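Local coordinates for protein glutaredoxin (Methanosarcina mazei, PDB 3NZN) that probably acts as a glutaredoxin-family thiol-disulfide oxidoreductase that reduces disulfides in partner molecules, at residues R21-C32 against S77-D85. Residues are numbered along the deposited sequence; the frame is centred on the assembly and turned at random.
Sequences RGKVIMYGLSTC and SFPTTIIND. With SO4 (sulfate ion), chain D.
Strands 24-28 and 80-83 run antiparallel at 166°, with I25-I82 and Y27-T80 as hydrogen-bonded pairs and V24-I83 and M26-T81 as non-hydrogen-bonded ones. The I82 N to I25 O bond, at 2.8 Å, is nearly straight, and N84 N extends the ladder to K23 O, where a water also ties K23 O to D85 N. On one face, I25 CG2 runs alongside I82 CB, 4.1 Å away, both side chains leaving the sheet in the same direction; I82 CD1 then comes within 3.7 Å of Y27 CE2, approaching the ring at a slant. The other face carries M26: with chi1 at -176°, CG is swung against T81 OG1, 3.6 Å away, and also touches P79 CB. Beyond the strand end, L29 lays CD2 over one face of the F78 ring, 4.0 Å from its centroid and 12° off the normal, a CH-pi contact, while Y27 O meets the ring edge at CD1. With an alanine at F78, L29 CD2 would probably lose its aromatic partner and a gap would open beside L29 and Y27 O. The cis peptide before P79 is the cis-proline of the thioredoxin fold: P79 CD lies 4.2 Å from C32 SG, beside the C32-C35 disulfide at the start of helix 33-45. Strand 24-28 is interior, parallel to 49-53 on its other side, and 77-83 lies between it and 87-90. Helix 33-45 covers M26 and P79, helix 59-72 packs on Y27 and I82, and S77 and F78 continue the sheet into a strand of the second subunit.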
loop_
_atom_site.group_PDB
_atom_site.type_symbol
_atom_site.label_atom_id
_atom_site.label_comp_id
_atom_site.label_asym_id
_atom_site.label_seq_id
_atom_site.Cartn_x
_atom_site.Cartn_y
_atom_site.Cartn_z
ATOM N N ARG A 21 -20.975 -22.003 -3.083
ATOM C CA ARG A 21 -20.231 -22.206 -4.303
ATOM C C ARG A 21 -18.729 -22.455 -4.009
ATOM O O ARG A 21 -17.901 -22.238 -4.874
ATOM C CB ARG A 21 -20.391 -21.015 -5.252
ATOM C CG ARG A 21 -21.822 -20.714 -5.578
ATOM C CD ARG A 21 -22.542 -21.873 -6.308
ATOM N NE ARG A 21 -21.813 -22.168 -7.538
ATOM C CZ ARG A 21 -22.053 -23.281 -8.251
ATOM N NH1 ARG A 21 -22.929 -24.194 -7.836
ATOM N NH2 ARG A 21 -21.340 -23.475 -9.318
ATOM N N GLY A 22 -18.454 -22.894 -2.804
ATOM C CA GLY A 22 -17.091 -23.127 -2.350
ATOM C C GLY A 22 -16.412 -21.822 -1.896
ATOM O O GLY A 22 -17.032 -20.828 -1.620
ATOM N N LYS A 23 -15.099 -21.818 -1.875
ATOM C CA LYS A 23 -14.352 -20.678 -1.358
ATOM C C LYS A 23 -14.393 -19.594 -2.438
ATOM O O LYS A 23 -13.910 -19.787 -3.536
ATOM C CB LYS A 23 -12.941 -21.080 -1.027
ATOM C CG LYS A 23 -12.145 -19.867 -0.403
ATOM C CD LYS A 23 -12.711 -19.323 0.938
ATOM C CE LYS A 23 -11.808 -18.290 1.549
ATOM N NZ LYS A 23 -12.036 -18.268 2.979
ATOM N N VAL A 24 -14.905 -18.441 -2.091
ATOM C CA VAL A 24 -14.926 -17.293 -2.956
ATOM C C VAL A 24 -14.480 -16.095 -2.082
ATOM O O VAL A 24 -15.131 -15.821 -1.115
ATOM C CB VAL A 24 -16.321 -17.028 -3.526
ATOM C CG1 VAL A 24 -16.442 -15.790 -4.413
ATOM C CG2 VAL A 24 -16.847 -18.300 -4.329
ATOM N N ILE A 25 -13.386 -15.438 -2.504
ATOM C CA ILE A 25 -12.840 -14.326 -1.696
ATOM C C ILE A 25 -12.475 -13.146 -2.596
ATOM O O ILE A 25 -11.827 -13.286 -3.537
ATOM C CB ILE A 25 -11.691 -14.788 -0.798
ATOM C CG1 ILE A 25 -11.191 -13.612 0.074
ATOM C CG2 ILE A 25 -10.616 -15.303 -1.579
ATOM C CD1 ILE A 25 -10.544 -14.095 1.310
ATOM N N MET A 26 -13.062 -12.011 -2.222
ATOM C CA MET A 26 -12.714 -10.759 -2.899
ATOM C C MET A 26 -11.748 -9.921 -2.017
ATOM O O MET A 26 -12.064 -9.597 -0.946
ATOM C CB MET A 26 -13.965 -9.903 -3.200
ATOM C CG MET A 26 -13.644 -8.601 -4.026
ATOM S SD MET A 26 -14.882 -7.222 -3.918
ATOM C CE MET A 26 -16.035 -8.142 -2.993
ATOM N N TYR A 27 -10.547 -9.718 -2.565
ATOM C CA TYR A 27 -9.613 -8.728 -1.988
ATOM C C TYR A 27 -9.881 -7.364 -2.619
ATOM O O TYR A 27 -9.856 -7.211 -3.753
ATOM C CB TYR A 27 -8.173 -9.154 -2.193
ATOM C CG TYR A 27 -7.860 -10.400 -1.407
ATOM C CD1 TYR A 27 -7.408 -10.325 -0.097
ATOM C CD2 TYR A 27 -7.966 -11.656 -1.978
ATOM C CE1 TYR A 27 -7.112 -11.478 0.628
ATOM C CE2 TYR A 27 -7.673 -12.808 -1.237
ATOM C CZ TYR A 27 -7.261 -12.704 0.023
ATOM O OH TYR A 27 -6.990 -13.912 0.635
ATOM N N GLY A 28 -10.123 -6.396 -1.726
ATOM C CA GLY A 28 -10.415 -5.062 -2.192
ATOM C C GLY A 28 -9.778 -3.977 -1.308
ATOM O O GLY A 28 -9.004 -4.299 -0.398
ATOM N N LEU A 29 -10.143 -2.753 -1.559
ATOM C CA LEU A 29 -9.787 -1.618 -0.711
ATOM C C LEU A 29 -11.090 -0.983 -0.223
ATOM O O LEU A 29 -12.076 -0.982 -0.954
ATOM C CB LEU A 29 -8.985 -0.576 -1.511
ATOM C CG LEU A 29 -7.708 -1.050 -2.174
ATOM C CD1 LEU A 29 -7.028 -0.002 -3.019
ATOM C CD2 LEU A 29 -6.713 -1.708 -1.225
ATOM N N SER A 30 -11.085 -0.408 0.961
ATOM C CA SER A 30 -12.229 0.198 1.513
ATOM C C SER A 30 -12.788 1.402 0.726
ATOM O O SER A 30 -13.931 1.726 0.770
ATOM C CB SER A 30 -12.029 0.499 2.970
ATOM O OG SER A 30 -11.103 1.588 3.102
ATOM N N THR A 31 -11.875 2.060 0.039
ATOM C CA THR A 31 -12.099 3.185 -0.877
ATOM C C THR A 31 -11.864 2.677 -2.274
ATOM O O THR A 31 -10.737 2.561 -2.658
ATOM C CB THR A 31 -11.017 4.222 -0.651
ATOM O OG1 THR A 31 -9.815 3.466 -0.969
ATOM C CG2 THR A 31 -11.092 4.688 0.729
ATOM N N CYS A 32 -12.780 2.029 -2.917
ATOM C CA CYS A 32 -12.577 1.483 -4.247
ATOM C C CYS A 32 -14.002 1.208 -4.781
ATOM O O CYS A 32 -14.678 0.271 -4.400
ATOM C CB CYS A 32 -11.775 0.200 -4.210
ATOM S SG CYS A 32 -11.712 -0.873 -5.608
ATOM N N SER A 77 -3.528 -5.495 -7.673
ATOM C CA SER A 77 -4.578 -4.560 -7.984
ATOM C C SER A 77 -5.920 -5.097 -7.463
ATOM O O SER A 77 -6.046 -6.271 -7.135
ATOM C CB SER A 77 -4.603 -4.223 -9.418
ATOM O OG SER A 77 -4.908 -5.368 -10.212
ATOM N N PHE A 78 -6.881 -4.201 -7.423
ATOM C CA PHE A 78 -8.115 -4.439 -6.662
ATOM C C PHE A 78 -9.323 -3.956 -7.458
ATOM O O PHE A 78 -9.300 -2.874 -8.040
ATOM C CB PHE A 78 -8.066 -3.663 -5.332
ATOM C CG PHE A 78 -6.891 -4.099 -4.525
ATOM C CD1 PHE A 78 -6.938 -5.247 -3.747
ATOM C CD2 PHE A 78 -5.631 -3.451 -4.592
ATOM C CE1 PHE A 78 -5.856 -5.697 -3.078
ATOM C CE2 PHE A 78 -4.546 -3.940 -3.904
ATOM C CZ PHE A 78 -4.640 -5.023 -3.192
ATOM N N PRO A 79 -10.435 -4.729 -7.477
ATOM C CA PRO A 79 -10.552 -5.955 -6.762
ATOM C C PRO A 79 -9.844 -7.132 -7.419
ATOM O O PRO A 79 -9.686 -7.163 -8.625
ATOM C CB PRO A 79 -12.076 -6.229 -6.833
ATOM C CG PRO A 79 -12.529 -5.511 -8.077
ATOM C CD PRO A 79 -11.636 -4.266 -8.115
ATOM N N THR A 80 -9.438 -8.104 -6.610
ATOM C CA THR A 80 -9.037 -9.431 -7.089
ATOM C C THR A 80 -9.962 -10.415 -6.345
ATOM O O THR A 80 -9.986 -10.526 -5.146
ATOM C CB THR A 80 -7.603 -9.747 -6.789
ATOM O OG1 THR A 80 -6.744 -8.841 -7.492
ATOM C CG2 THR A 80 -7.217 -11.073 -7.194
ATOM N N THR A 81 -10.741 -11.164 -7.197
ATOM C CA THR A 81 -11.681 -12.150 -6.679
ATOM C C THR A 81 -11.162 -13.521 -7.024
ATOM O O THR A 81 -10.902 -13.775 -8.213
ATOM C CB THR A 81 -13.100 -11.896 -7.318
ATOM O OG1 THR A 81 -13.525 -10.600 -6.967
ATOM C CG2 THR A 81 -14.066 -12.932 -6.681
ATOM N N ILE A 82 -10.970 -14.340 -6.040
ATOM C CA ILE A 82 -10.360 -15.675 -6.207
ATOM C C ILE A 82 -11.450 -16.699 -5.918
ATOM O O ILE A 82 -12.018 -16.766 -4.849
ATOM C CB ILE A 82 -9.119 -15.867 -5.315
ATOM C CG1 ILE A 82 -8.096 -14.733 -5.551
ATOM C CG2 ILE A 82 -8.496 -17.231 -5.653
ATOM C CD1 ILE A 82 -7.054 -14.577 -4.418
ATOM N N ILE A 83 -11.681 -17.561 -6.923
ATOM C CA ILE A 83 -12.769 -18.511 -6.913
ATOM C C ILE A 83 -12.205 -19.936 -6.893
ATOM O O ILE A 83 -11.455 -20.327 -7.762
ATOM C CB ILE A 83 -13.690 -18.345 -8.150
ATOM C CG1 ILE A 83 -14.282 -16.953 -8.146
ATOM C CG2 ILE A 83 -14.825 -19.445 -8.187
ATOM C CD1 ILE A 83 -14.990 -16.514 -9.388
ATOM N N ASN A 84 -12.543 -20.617 -5.789
ATOM C CA ASN A 84 -12.161 -22.030 -5.585
ATOM C C ASN A 84 -10.663 -22.253 -5.686
ATOM O O ASN A 84 -10.227 -23.304 -6.060
ATOM C CB ASN A 84 -12.928 -22.970 -6.498
ATOM C CG ASN A 84 -14.416 -22.779 -6.439
ATOM O OD1 ASN A 84 -14.975 -22.671 -5.351
ATOM N ND2 ASN A 84 -15.048 -22.671 -7.536
ATOM N N ASP A 85 -9.918 -21.259 -5.273
ATOM C CA ASP A 85 -8.419 -21.293 -5.226
ATOM C C ASP A 85 -7.873 -21.534 -6.592
ATOM O O ASP A 85 -6.720 -22.033 -6.694
ATOM C CB ASP A 85 -7.935 -22.330 -4.227
ATOM C CG ASP A 85 -6.541 -22.059 -3.700
ATOM O OD1 ASP A 85 -6.117 -20.909 -3.714
ATOM O OD2 ASP A 85 -5.913 -23.056 -3.272
HETATM S S SO4 D . -13.628 -25.408 -3.093
HETATM O O1 SO4 D . -12.671 -25.947 -2.145
HETATM O O2 SO4 D . -14.984 -25.908 -2.642
HETATM O O3 SO4 D . -13.356 -23.954 -2.744
HETATM O O4 SO4 D . -13.205 -25.863 -4.503
HETATM O O HOH W 1 -10.796 -19.078 -3.588
#